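Local coordinates for protein PT26-6P (PDB 2WB7) that is of unknown function but is encoded by a mobile genetic element of a euryarchaeon and folds into three domains, at residues A[59-67]-A[258-266]. Numbering follows the deposited sequence.
Sequences GLIYGFSAF and KYAGALSDF
Tyr62 reaches across from the segment 59-67 and lies against Leu263 and the end of the strand 253-261. Tyr62 CB sits 3.3 Å from Ser264 OG. Tyr62 CG lies near CB and CD2 of Leu263, and CD1, CE1 and CZ all face Leu263 CD2. That methyl stands over the centre of one face, 3.6 Å from Leu263 CD2 to the centroid of the Tyr62 ring and 4° off its normal. This is a CH-pi contact. At the ring edge, on the CD2 side and near its plane, is Gly261 O. Tyr62 OH comes to 3.0 Å from Tyr259 O, a doubtful hydrogen bond because the place of the hydroxyl is less sure. CG of Tyr62 stands anti to the backbone N (chi1 -179°), which carries the ring out toward Tyr259. The Tyr62 side chain also touches Asn225. Tyr62 also opens a type II' beta turn, ending at Ser65, which joins the strands 52-62 and 66-75. This hairpin turn of the first immunoglobulin-like domain packs on the turn between the strands 253-261 and 266-272 of the second. The contact is thus a buried joint between the two domains. Tyr62 N donates to Ser264 OG at 2.8 Å, nearly straight at 162°. In return Ser264 N donates to Ser65 OG at 3.2 Å. Phe64 N donates to Gly261 O at 2.9 Å, coming from above the carbonyl plane. Two residues on, Ala66 N donates to the syn lone pair of Asp265 OD2 at 2.9 Å. The Asp265 side chain also touches Phe295 and, on the strand 370-379, Ile373.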
loop_
_atom_site.group_PDB
_atom_site.type_symbol
_atom_site.label_atom_id
_atom_site.label_comp_id
_atom_site.label_asym_id
_atom_site.label_seq_id
_atom_site.Cartn_x
_atom_site.Cartn_y
_atom_site.Cartn_z
ATOM N N GLY A 59 12.713 5.083 11.722
ATOM C CA GLY A 59 13.547 5.546 10.627
ATOM C C GLY A 59 12.711 5.702 9.371
ATOM O O GLY A 59 12.966 6.576 8.543
ATOM N N LEU A 60 11.697 4.853 9.235
ATOM C CA LEU A 60 10.755 4.958 8.132
ATOM C C LEU A 60 9.292 5.054 8.610
ATOM O O LEU A 60 8.805 4.208 9.377
ATOM C CB LEU A 60 10.918 3.756 7.212
ATOM C CG LEU A 60 10.010 3.795 5.988
ATOM C CD1 LEU A 60 10.736 4.498 4.834
ATOM C CD2 LEU A 60 9.543 2.369 5.597
ATOM N N ILE A 61 8.603 6.099 8.165
ATOM C CA ILE A 61 7.159 6.219 8.345
ATOM C C ILE A 61 6.558 6.228 6.952
ATOM O O ILE A 61 6.952 7.030 6.107
ATOM C CB ILE A 61 6.776 7.540 9.029
ATOM C CG1 ILE A 61 7.549 7.716 10.333
ATOM C CG2 ILE A 61 5.267 7.622 9.276
ATOM C CD1 ILE A 61 7.196 9.003 11.075
ATOM N N TYR A 62 5.628 5.325 6.686
ATOM C CA TYR A 62 4.994 5.342 5.389
ATOM C C TYR A 62 3.764 6.248 5.416
ATOM O O TYR A 62 2.893 6.106 6.278
ATOM C CB TYR A 62 4.632 3.934 4.922
ATOM C CG TYR A 62 3.984 3.936 3.558
ATOM C CD1 TYR A 62 4.710 3.584 2.414
ATOM C CD2 TYR A 62 2.652 4.317 3.400
ATOM C CE1 TYR A 62 4.118 3.599 1.147
ATOM C CE2 TYR A 62 2.054 4.343 2.144
ATOM C CZ TYR A 62 2.790 3.984 1.023
ATOM O OH TYR A 62 2.184 4.007 -0.214
ATOM N N GLY A 63 3.721 7.200 4.487
ATOM C CA GLY A 63 2.549 8.057 4.291
ATOM C C GLY A 63 2.008 8.740 5.534
ATOM O O GLY A 63 2.739 9.401 6.257
ATOM N N PHE A 64 0.718 8.576 5.794
ATOM C CA PHE A 64 0.084 9.308 6.873
ATOM C C PHE A 64 -0.136 8.441 8.100
ATOM O O PHE A 64 -1.199 8.502 8.713
ATOM C CB PHE A 64 -1.259 9.876 6.414
ATOM C CG PHE A 64 -1.149 10.865 5.288
ATOM C CD1 PHE A 64 -0.841 12.185 5.545
ATOM C CD2 PHE A 64 -1.367 10.479 3.970
ATOM C CE1 PHE A 64 -0.743 13.097 4.520
ATOM C CE2 PHE A 64 -1.258 11.388 2.942
ATOM C CZ PHE A 64 -0.949 12.698 3.218
ATOM N N SER A 65 0.858 7.642 8.473
ATOM C CA SER A 65 0.711 6.775 9.644
ATOM C C SER A 65 1.018 7.477 10.965
ATOM O O SER A 65 1.694 8.501 11.021
ATOM C CB SER A 65 1.588 5.539 9.532
ATOM O OG SER A 65 1.729 5.151 8.192
ATOM N N ALA A 66 0.487 6.907 12.032
ATOM C CA ALA A 66 0.812 7.326 13.371
ATOM C C ALA A 66 2.055 6.526 13.748
ATOM O O ALA A 66 2.294 5.461 13.187
ATOM C CB ALA A 66 -0.343 7.014 14.296
ATOM N N PHE A 67 2.864 7.025 14.670
ATOM C CA PHE A 67 4.127 6.348 14.945
ATOM C C PHE A 67 4.544 6.544 16.378
ATOM O O PHE A 67 4.216 7.559 16.984
ATOM C CB PHE A 67 5.214 6.865 14.007
ATOM C CG PHE A 67 5.321 8.353 13.984
ATOM C CD1 PHE A 67 6.121 9.020 14.894
ATOM C CD2 PHE A 67 4.612 9.090 13.062
ATOM C CE1 PHE A 67 6.216 10.406 14.872
ATOM C CE2 PHE A 67 4.698 10.470 13.032
ATOM C CZ PHE A 67 5.498 11.130 13.939
ATOM N N LYS A 258 -2.095 -0.673 -4.803
ATOM C CA LYS A 258 -1.576 0.668 -4.644
ATOM C C LYS A 258 -2.091 1.189 -3.295
ATOM O O LYS A 258 -3.278 1.095 -3.010
ATOM C CB LYS A 258 -2.100 1.537 -5.778
ATOM C CG LYS A 258 -1.207 2.702 -6.161
ATOM C CD LYS A 258 -2.015 3.821 -6.811
ATOM C CE LYS A 258 -3.272 3.305 -7.543
ATOM N NZ LYS A 258 -4.145 4.430 -8.081
ATOM N N TYR A 259 -1.205 1.716 -2.457
ATOM C CA TYR A 259 -1.591 2.123 -1.102
ATOM C C TYR A 259 -1.475 3.619 -0.882
ATOM O O TYR A 259 -0.587 4.247 -1.441
ATOM C CB TYR A 259 -0.693 1.455 -0.066
ATOM C CG TYR A 259 -0.779 -0.045 0.009
ATOM C CD1 TYR A 259 0.190 -0.838 -0.593
ATOM C CD2 TYR A 259 -1.807 -0.666 0.707
ATOM C CE1 TYR A 259 0.121 -2.221 -0.520
ATOM C CE2 TYR A 259 -1.890 -2.035 0.787
ATOM C CZ TYR A 259 -0.918 -2.812 0.180
ATOM O OH TYR A 259 -0.982 -4.187 0.249
ATOM N N ALA A 260 -2.357 4.171 -0.046
ATOM C CA ALA A 260 -2.198 5.516 0.489
ATOM C C ALA A 260 -2.684 5.517 1.938
ATOM O O ALA A 260 -3.596 4.764 2.280
ATOM C CB ALA A 260 -2.982 6.526 -0.334
ATOM N N GLY A 261 -2.097 6.355 2.789
ATOM C CA GLY A 261 -2.540 6.417 4.177
ATOM C C GLY A 261 -1.584 5.822 5.203
ATOM O O GLY A 261 -0.375 5.954 5.078
ATOM N N ALA A 262 -2.138 5.166 6.219
ATOM C CA ALA A 262 -1.357 4.708 7.361
ATOM C C ALA A 262 -0.790 3.303 7.156
ATOM O O ALA A 262 -1.028 2.395 7.950
ATOM C CB ALA A 262 -2.207 4.762 8.615
ATOM N N LEU A 263 -0.012 3.130 6.101
ATOM C CA LEU A 263 0.448 1.798 5.741
ATOM C C LEU A 263 1.369 1.176 6.787
ATOM O O LEU A 263 1.461 -0.049 6.879
ATOM C CB LEU A 263 1.122 1.792 4.366
ATOM C CG LEU A 263 1.458 0.412 3.794
ATOM C CD1 LEU A 263 0.205 -0.435 3.546
ATOM C CD2 LEU A 263 2.252 0.589 2.498
ATOM N N SER A 264 2.049 2.012 7.569
ATOM C CA SER A 264 2.912 1.507 8.631
ATOM C C SER A 264 2.094 0.916 9.779
ATOM O O SER A 264 2.573 0.059 10.513
ATOM C CB SER A 264 3.798 2.623 9.157
ATOM O OG SER A 264 4.686 3.098 8.160
ATOM N N ASP A 265 0.863 1.381 9.942
ATOM C CA ASP A 265 0.043 0.955 11.074
ATOM C C ASP A 265 -0.680 -0.364 10.813
ATOM O O ASP A 265 -0.699 -1.245 11.679
ATOM C CB ASP A 265 -0.972 2.033 11.438
ATOM C CG ASP A 265 -0.314 3.364 11.769
ATOM O OD1 ASP A 265 0.914 3.366 12.021
ATOM O OD2 ASP A 265 -1.018 4.400 11.765
ATOM N N PHE A 266 -1.282 -0.489 9.628
ATOM C CA PHE A 266 -1.930 -1.727 9.212
ATOM C C PHE A 266 -1.945 -1.869 7.700
ATOM O O PHE A 266 -1.674 -0.911 6.981
ATOM C CB PHE A 266 -3.346 -1.844 9.782
ATOM C CG PHE A 266 -4.301 -0.787 9.294
ATOM C CD1 PHE A 266 -5.272 -1.095 8.369
ATOM C CD2 PHE A 266 -4.246 0.508 9.778
ATOM C CE1 PHE A 266 -6.162 -0.119 7.932
ATOM C CE2 PHE A 266 -5.129 1.473 9.349
ATOM C CZ PHE A 266 -6.085 1.168 8.430
#